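Local atomic coordinates of cDNA FLJ56608, highly similar to Homo sapiens chloride channel, calcium activated, family member 1 (CLCA1), mRNA (Homo sapiens, PDB entry 6PYO), a protein that may mediate calcium-activated chloride conductance and regulate mucus secretion and inflammation, and is represented here by its calcium-binding von Willebrand factor type A domain. Residues N26-A31 against V110-G115; M48-F51 against V57-E60; S93-I98 against Y102-S107. All coordinates share one frame; numbering follows the deposited sequence.

Contact 1. Residues N26-A31 against V110-G115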
# COMPACT_ATOMS: atom_id res chain seq x y z
N ASN A 26 -14.35 -3.34 4.02
CA ASN A 26 -15.12 -2.20 3.52
C ASN A 26 -14.39 -0.88 3.80
O ASN A 26 -14.35 0.00 2.95
CB ASN A 26 -16.51 -2.17 4.16
CG ASN A 26 -17.51 -3.06 3.45
OD1 ASN A 26 -17.43 -3.29 2.23
ND2 ASN A 26 -18.47 -3.58 4.21
N ARG A 27 -13.80 -0.74 4.99
CA ARG A 27 -13.05 0.47 5.29
C ARG A 27 -11.81 0.58 4.41
O ARG A 27 -11.46 1.68 3.94
CB ARG A 27 -12.67 0.51 6.76
CG ARG A 27 -13.81 1.01 7.64
CD ARG A 27 -13.46 0.92 9.14
NE ARG A 27 -13.96 -0.33 9.71
CZ ARG A 27 -13.24 -1.15 10.46
NH1 ARG A 27 -11.98 -0.86 10.74
NH2 ARG A 27 -13.77 -2.28 10.93
N LEU A 28 -11.13 -0.54 4.15
CA LEU A 28 -10.02 -0.51 3.21
C LEU A 28 -10.50 -0.02 1.85
O LEU A 28 -9.88 0.86 1.25
CB LEU A 28 -9.35 -1.87 3.10
CG LEU A 28 -8.21 -1.98 2.09
CD1 LEU A 28 -7.19 -3.00 2.56
CD2 LEU A 28 -8.73 -2.37 0.71
N ASN A 29 -11.62 -0.55 1.38
CA ASN A 29 -12.12 -0.16 0.06
C ASN A 29 -12.53 1.31 0.04
O ASN A 29 -12.30 2.00 -0.95
CB ASN A 29 -13.30 -1.04 -0.36
CG ASN A 29 -12.86 -2.39 -0.85
OD1 ASN A 29 -11.76 -2.54 -1.38
ND2 ASN A 29 -13.69 -3.39 -0.62
N GLN A 30 -13.14 1.79 1.12
CA GLN A 30 -13.50 3.20 1.23
C GLN A 30 -12.26 4.09 1.15
O GLN A 30 -12.24 5.08 0.40
CB GLN A 30 -14.21 3.46 2.56
CG GLN A 30 -15.71 3.42 2.55
CD GLN A 30 -16.29 3.77 3.92
OE1 GLN A 30 -16.45 2.90 4.78
NE2 GLN A 30 -16.60 5.05 4.12
N ALA A 31 -11.23 3.76 1.93
CA ALA A 31 -10.01 4.54 1.93
C ALA A 31 -9.33 4.50 0.56
O ALA A 31 -8.87 5.54 0.06
CB ALA A 31 -9.05 4.04 3.02
N VAL A 110 1.22 3.33 0.29
CA VAL A 110 0.05 3.49 1.15
C VAL A 110 -0.31 2.06 1.59
O VAL A 110 -0.84 1.27 0.79
CB VAL A 110 -1.12 4.19 0.44
CG1 VAL A 110 -2.32 4.30 1.37
CG2 VAL A 110 -0.68 5.63 -0.01
N LEU A 111 -0.02 1.74 2.84
CA LEU A 111 -0.22 0.41 3.42
C LEU A 111 -1.53 0.40 4.20
O LEU A 111 -1.63 1.01 5.27
CB LEU A 111 0.95 0.04 4.32
CG LEU A 111 0.90 -1.34 4.99
CD1 LEU A 111 0.61 -2.42 3.95
CD2 LEU A 111 2.23 -1.59 5.68
N LEU A 112 -2.53 -0.28 3.65
CA LEU A 112 -3.84 -0.36 4.29
C LEU A 112 -3.95 -1.77 4.88
O LEU A 112 -3.96 -2.78 4.14
CB LEU A 112 -4.97 -0.04 3.31
CG LEU A 112 -4.90 1.33 2.58
CD1 LEU A 112 -6.09 1.60 1.68
CD2 LEU A 112 -4.78 2.47 3.54
N THR A 113 -3.96 -1.86 6.21
CA THR A 113 -3.93 -3.20 6.82
C THR A 113 -4.50 -3.13 8.22
O THR A 113 -4.49 -2.07 8.86
CB THR A 113 -2.50 -3.75 6.89
OG1 THR A 113 -2.46 -5.03 7.55
CG2 THR A 113 -1.63 -2.78 7.71
N ASP A 114 -4.96 -4.30 8.73
CA ASP A 114 -5.27 -4.38 10.16
C ASP A 114 -4.01 -4.52 11.01
O ASP A 114 -4.08 -4.40 12.24
CB ASP A 114 -6.27 -5.51 10.49
CG ASP A 114 -5.80 -6.91 10.11
OD1 ASP A 114 -4.60 -7.23 10.08
OD2 ASP A 114 -6.70 -7.72 9.86
N GLY A 115 -2.85 -4.76 10.40
CA GLY A 115 -1.60 -4.80 11.13
C GLY A 115 -1.35 -6.03 11.96
O GLY A 115 -0.35 -6.07 12.69
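Leu-28 and Ala-31, one helical turn apart on helix 24-39, pack on Leu-112 of the parallel strand 108-113 in a buried, purely apolar helix-on-sheet contact. The leucine of the strand points toward the helix and takes both partners. Its CB meets CD1 of Leu-28 at 3.8 Å, while its CD1 reaches on to CB of Ala-31 at 4.1 Å and lies 3.9 Å from the backbone O of Leu-28. Leu-28 sets out along the flank of the helix, and with CG anti to the backbone N (chi1 177°) its branch swings round to the strand, where CD1 also rests 3.6 Å from the carbonyl O of Leu-112. The two leucines thus cross at a slant, with CG of Leu-28 4.0 Å from CB of Leu-112. The small methyl of Ala-31 suits the close approach of helix and strand. An alanine in place of Leu-28 would probably open a gap over CB of Leu-112, which would lose its closest apolar partner in this contact. This is the layering of the von Willebrand factor type A fold, a Rossmann-like sheet with helices on both faces: Leu-111 and Thr-113 turn to the other face, against Ile-87 and Leu-147. Beyond the strand the chain enters the loop beside the calcium site of Ser-16, Ser-18 and Thr-85. At the end of the strand Thr-113 OG1, also bonded to Asp-14 OD2, accepts the backbone N of Gly-115 at 2.9 Å in an ST turn, and the positive phi of Gly-115 (76°) suits a glycine. Asp-114 OD2 bonds to the hydroxyl of Ser-18 and forms a salt bridge with Arg-24, a placement consistent with the second shell of a metal-ion-dependent adhesion site.

Contact 2. Residues M48-F51 against V57-E60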
# COMPACT_ATOMS: atom_id res chain seq x y z
N MET A 48 -0.65 -0.87 -7.66
CA MET A 48 -1.52 -1.47 -6.67
C MET A 48 -1.16 -2.93 -6.50
O MET A 48 -1.17 -3.72 -7.46
CB MET A 48 -3.00 -1.31 -7.05
CG MET A 48 -3.93 -2.14 -6.15
SD MET A 48 -5.71 -1.91 -6.47
CE MET A 48 -5.71 -0.32 -7.31
N VAL A 49 -0.89 -3.27 -5.24
CA VAL A 49 -0.56 -4.62 -4.81
C VAL A 49 -1.55 -5.02 -3.73
O VAL A 49 -1.77 -4.25 -2.79
CB VAL A 49 0.89 -4.69 -4.28
CG1 VAL A 49 1.17 -6.01 -3.58
CG2 VAL A 49 1.85 -4.42 -5.41
N THR A 50 -2.18 -6.19 -3.87
CA THR A 50 -2.86 -6.84 -2.75
C THR A 50 -1.96 -7.92 -2.15
O THR A 50 -1.00 -8.39 -2.75
CB THR A 50 -4.18 -7.49 -3.16
OG1 THR A 50 -3.94 -8.26 -4.32
CG2 THR A 50 -5.24 -6.44 -3.42
N PHE A 51 -2.29 -8.33 -0.95
CA PHE A 51 -1.45 -9.37 -0.39
C PHE A 51 -2.27 -10.17 0.61
O PHE A 51 -3.13 -9.61 1.30
CB PHE A 51 -0.17 -8.83 0.25
CG PHE A 51 -0.42 -8.04 1.50
CD1 PHE A 51 -0.45 -8.67 2.75
CD2 PHE A 51 -0.60 -6.67 1.42
CE1 PHE A 51 -0.68 -7.93 3.90
CE2 PHE A 51 -0.84 -5.92 2.56
CZ PHE A 51 -0.87 -6.54 3.79
N VAL A 57 0.09 -8.44 -7.80
CA VAL A 57 0.10 -7.14 -8.48
C VAL A 57 -1.25 -6.93 -9.14
O VAL A 57 -1.57 -7.62 -10.12
CB VAL A 57 1.23 -7.04 -9.50
CG1 VAL A 57 1.26 -5.63 -10.13
CG2 VAL A 57 2.58 -7.33 -8.80
N GLN A 58 -2.08 -6.02 -8.60
CA GLN A 58 -3.30 -5.67 -9.31
C GLN A 58 -3.01 -4.69 -10.44
O GLN A 58 -3.71 -4.68 -11.45
CB GLN A 58 -4.34 -5.07 -8.36
CG GLN A 58 -4.74 -5.94 -7.26
CD GLN A 58 -5.30 -7.29 -7.77
OE1 GLN A 58 -6.02 -7.33 -8.75
NE2 GLN A 58 -4.94 -8.37 -7.11
N SER A 59 -2.00 -3.83 -10.29
CA SER A 59 -1.67 -2.89 -11.36
C SER A 59 -0.22 -2.46 -11.23
O SER A 59 0.23 -2.06 -10.14
CB SER A 59 -2.58 -1.67 -11.35
OG SER A 59 -2.18 -0.74 -12.35
N GLU A 60 0.51 -2.60 -12.33
CA GLU A 60 1.79 -1.93 -12.50
C GLU A 60 1.58 -0.42 -12.38
O GLU A 60 0.45 0.09 -12.36
CB GLU A 60 2.39 -2.28 -13.86
CG GLU A 60 2.51 -3.78 -14.11
CD GLU A 60 3.75 -4.39 -13.49
OE1 GLU A 60 4.17 -5.48 -13.95
OE2 GLU A 60 4.31 -3.79 -12.53
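Met-48 and Gln-58 bury the largest areas here, and they meet where two antiparallel strands fall out of step. The carbonyl O of Met-48 is approached by two successive amides. Ser-59 N gives it a sound bond of 3.0 Å, lying in the carbonyl plane on a lone pair, whereas Gln-58 N, nearer at 2.7 Å, is badly bent (126°) and makes only a weak one. On the other side of the pair, Met-48 N donates to Ser-59 O at 2.9 Å. The flexible, unbranched start of the methionine side chain lies against the aliphatic part of Gln-58, CG to CB at 3.7 Å, with SD also close to that CB. The same side chain also touches Leu-13 and Leu-73.

Gln-58 reaches across to the neighbouring strand. The bend at chi2 (-57°) carries its amide to Thr-50, where NE2 donates to OG1 at 3.0 Å, the hydroxyl standing some 17° out of the amide plane. A glutamine fits because its methylenes can cover Met-48 and Thr-50 CG2, the latter 3.9 Å from Gln-58 CG, while its tip remains polar. Thr-50 OG1 also makes a weak bond to His-56 O, so the hydroxyl links two points of the returning chain. Ser-59, buried beside Met-48, turns its small polar group onto its own strand: OG donates to Glu-60 O at 2.8 Å. Val-49 pairs with Val-57 in a non-hydrogen-bonded pair, and both face helix 87-99 at Ser-93. Two residues, Gln-58 and Ser-59, thus stand opposite one, Met-48: a classic beta bulge in the hairpin of strands 45-51 and 55-63, whose second strand is the antiparallel edge of the von Willebrand factor type A sheet.

Contact 3. Residues S93-I98 against Y102-S107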
# COMPACT_ATOMS: atom_id res chain seq x y z
N SER A 93 6.85 -6.66 -3.04
CA SER A 93 6.21 -6.58 -4.35
C SER A 93 6.02 -5.13 -4.80
O SER A 93 6.21 -4.80 -5.98
CB SER A 93 4.89 -7.32 -4.31
OG SER A 93 4.19 -7.16 -5.51
N ALA A 94 5.64 -4.24 -3.88
CA ALA A 94 5.52 -2.83 -4.23
C ALA A 94 6.85 -2.28 -4.75
O ALA A 94 6.91 -1.56 -5.77
CB ALA A 94 5.03 -2.05 -3.02
N PHE A 95 7.94 -2.61 -4.06
CA PHE A 95 9.26 -2.14 -4.49
C PHE A 95 9.60 -2.65 -5.88
O PHE A 95 10.14 -1.90 -6.71
CB PHE A 95 10.35 -2.57 -3.49
CG PHE A 95 10.20 -1.96 -2.12
CD1 PHE A 95 9.41 -0.85 -1.93
CD2 PHE A 95 10.86 -2.51 -1.02
CE1 PHE A 95 9.26 -0.28 -0.65
CE2 PHE A 95 10.71 -1.97 0.24
CZ PHE A 95 9.91 -0.84 0.42
N THR A 96 9.30 -3.92 -6.16
CA THR A 96 9.49 -4.44 -7.51
C THR A 96 8.62 -3.69 -8.52
O THR A 96 9.06 -3.41 -9.65
CB THR A 96 9.15 -5.93 -7.54
OG1 THR A 96 9.83 -6.58 -6.47
CG2 THR A 96 9.57 -6.57 -8.85
N VAL A 97 7.38 -3.37 -8.14
CA VAL A 97 6.50 -2.69 -9.07
C VAL A 97 7.09 -1.33 -9.41
O VAL A 97 7.14 -0.93 -10.58
CB VAL A 97 5.08 -2.57 -8.48
CG1 VAL A 97 4.28 -1.46 -9.19
CG2 VAL A 97 4.36 -3.95 -8.53
N ILE A 98 7.61 -0.63 -8.39
CA ILE A 98 8.12 0.71 -8.61
C ILE A 98 9.37 0.64 -9.45
O ILE A 98 9.52 1.37 -10.44
CB ILE A 98 8.37 1.42 -7.28
CG1 ILE A 98 7.03 1.70 -6.59
CG2 ILE A 98 9.09 2.73 -7.56
CD1 ILE A 98 7.16 1.95 -5.11
N TYR A 102 11.35 3.15 -11.88
CA TYR A 102 11.88 4.25 -11.09
C TYR A 102 12.56 3.73 -9.84
O TYR A 102 12.24 2.64 -9.34
CB TYR A 102 10.75 5.21 -10.70
CG TYR A 102 10.04 5.83 -11.88
CD1 TYR A 102 10.71 6.71 -12.74
CD2 TYR A 102 8.69 5.57 -12.14
CE1 TYR A 102 10.07 7.29 -13.83
CE2 TYR A 102 8.05 6.14 -13.23
CZ TYR A 102 8.74 6.99 -14.08
OH TYR A 102 8.07 7.56 -15.16
N PRO A 103 13.48 4.51 -9.28
CA PRO A 103 13.94 4.23 -7.91
C PRO A 103 12.82 4.38 -6.89
O PRO A 103 11.82 5.07 -7.10
CB PRO A 103 15.03 5.29 -7.67
CG PRO A 103 15.11 6.15 -8.93
CD PRO A 103 13.93 5.83 -9.78
N THR A 104 13.01 3.71 -5.75
CA THR A 104 12.06 3.78 -4.65
C THR A 104 12.33 4.94 -3.71
O THR A 104 11.42 5.38 -3.00
CB THR A 104 12.07 2.47 -3.87
OG1 THR A 104 13.42 2.05 -3.64
CG2 THR A 104 11.34 1.39 -4.63
N ASP A 105 13.54 5.50 -3.72
CA ASP A 105 13.85 6.63 -2.83
C ASP A 105 12.94 7.83 -3.14
O ASP A 105 12.98 8.39 -4.24
CB ASP A 105 15.32 7.03 -2.97
CG ASP A 105 15.90 7.71 -1.70
OD1 ASP A 105 15.16 8.40 -0.94
OD2 ASP A 105 17.13 7.57 -1.47
N GLY A 106 12.14 8.23 -2.17
CA GLY A 106 11.14 9.25 -2.36
C GLY A 106 9.84 8.80 -2.97
O GLY A 106 8.94 9.63 -3.13
N SER A 107 9.70 7.52 -3.33
CA SER A 107 8.40 6.95 -3.65
C SER A 107 7.61 6.69 -2.36
O SER A 107 8.15 6.66 -1.26
CB SER A 107 8.56 5.67 -4.47
OG SER A 107 9.00 4.59 -3.66
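Tyr-102 N donates to Ile-98 O at 2.9 Å, an i to i-4 bond from a residue that has already left helical geometry, in a helix-to-strand connection of this alpha/beta fold, between helix 87-99 and strand 108-113. The Tyr-102 ring leads off from Ile-98 and meets that of Trp-45. Pro-103 turns its ring outwards, but its carbonyl O lies 3.6 Å from Ile-98 CG2; this buried oxygen has no polar partner in the model. Thr-104 points back at the helix and divides its two branches. CG2, anti to the carbonyl carbon, enters between Ile-98 CG2 at 3.9 Å and Phe-95 CD1 at 4.0 Å, while OG1 bonds to Ser-130 O, which suits threonine. From Thr-104 to Ser-107 the chain makes a type II turn, in which Gly-106, with phi 83°, adopts a backbone that calls for glycine. Ser-107 closes the turn beside the end of Ile-98, whose CD1 comes within 3.5 Å of its OG; the branched isoleucine thus serves residues 102-104 with CG2 and Ser-107 with CD1. That hydroxyl, like Ser-107 N, donates to Thr-104 O, and the OG bond is 2.6 Å long.

Overall arrangement
The three contacts belong to a single sheet with helices on both faces. Contact 1 lies on one face and contact 3 at the far side of the chain's centre, their centres about 20 Å apart, although residues 102-107 run directly into strand 108-113. Contact 2, with its centre about 14 Å from that of contact 1 and 13 Å from that of contact 3, touches both. Leu-111 CD1 packs on Phe-51 CE2 at 4.0 Å, and Val-57 CG2 meets Val-97 CG2 of helix 87-99 at 3.8 Å. Contact 1 leads towards the metal site: the side chain of Leu-28 is about 10 Å from a bound calcium ion.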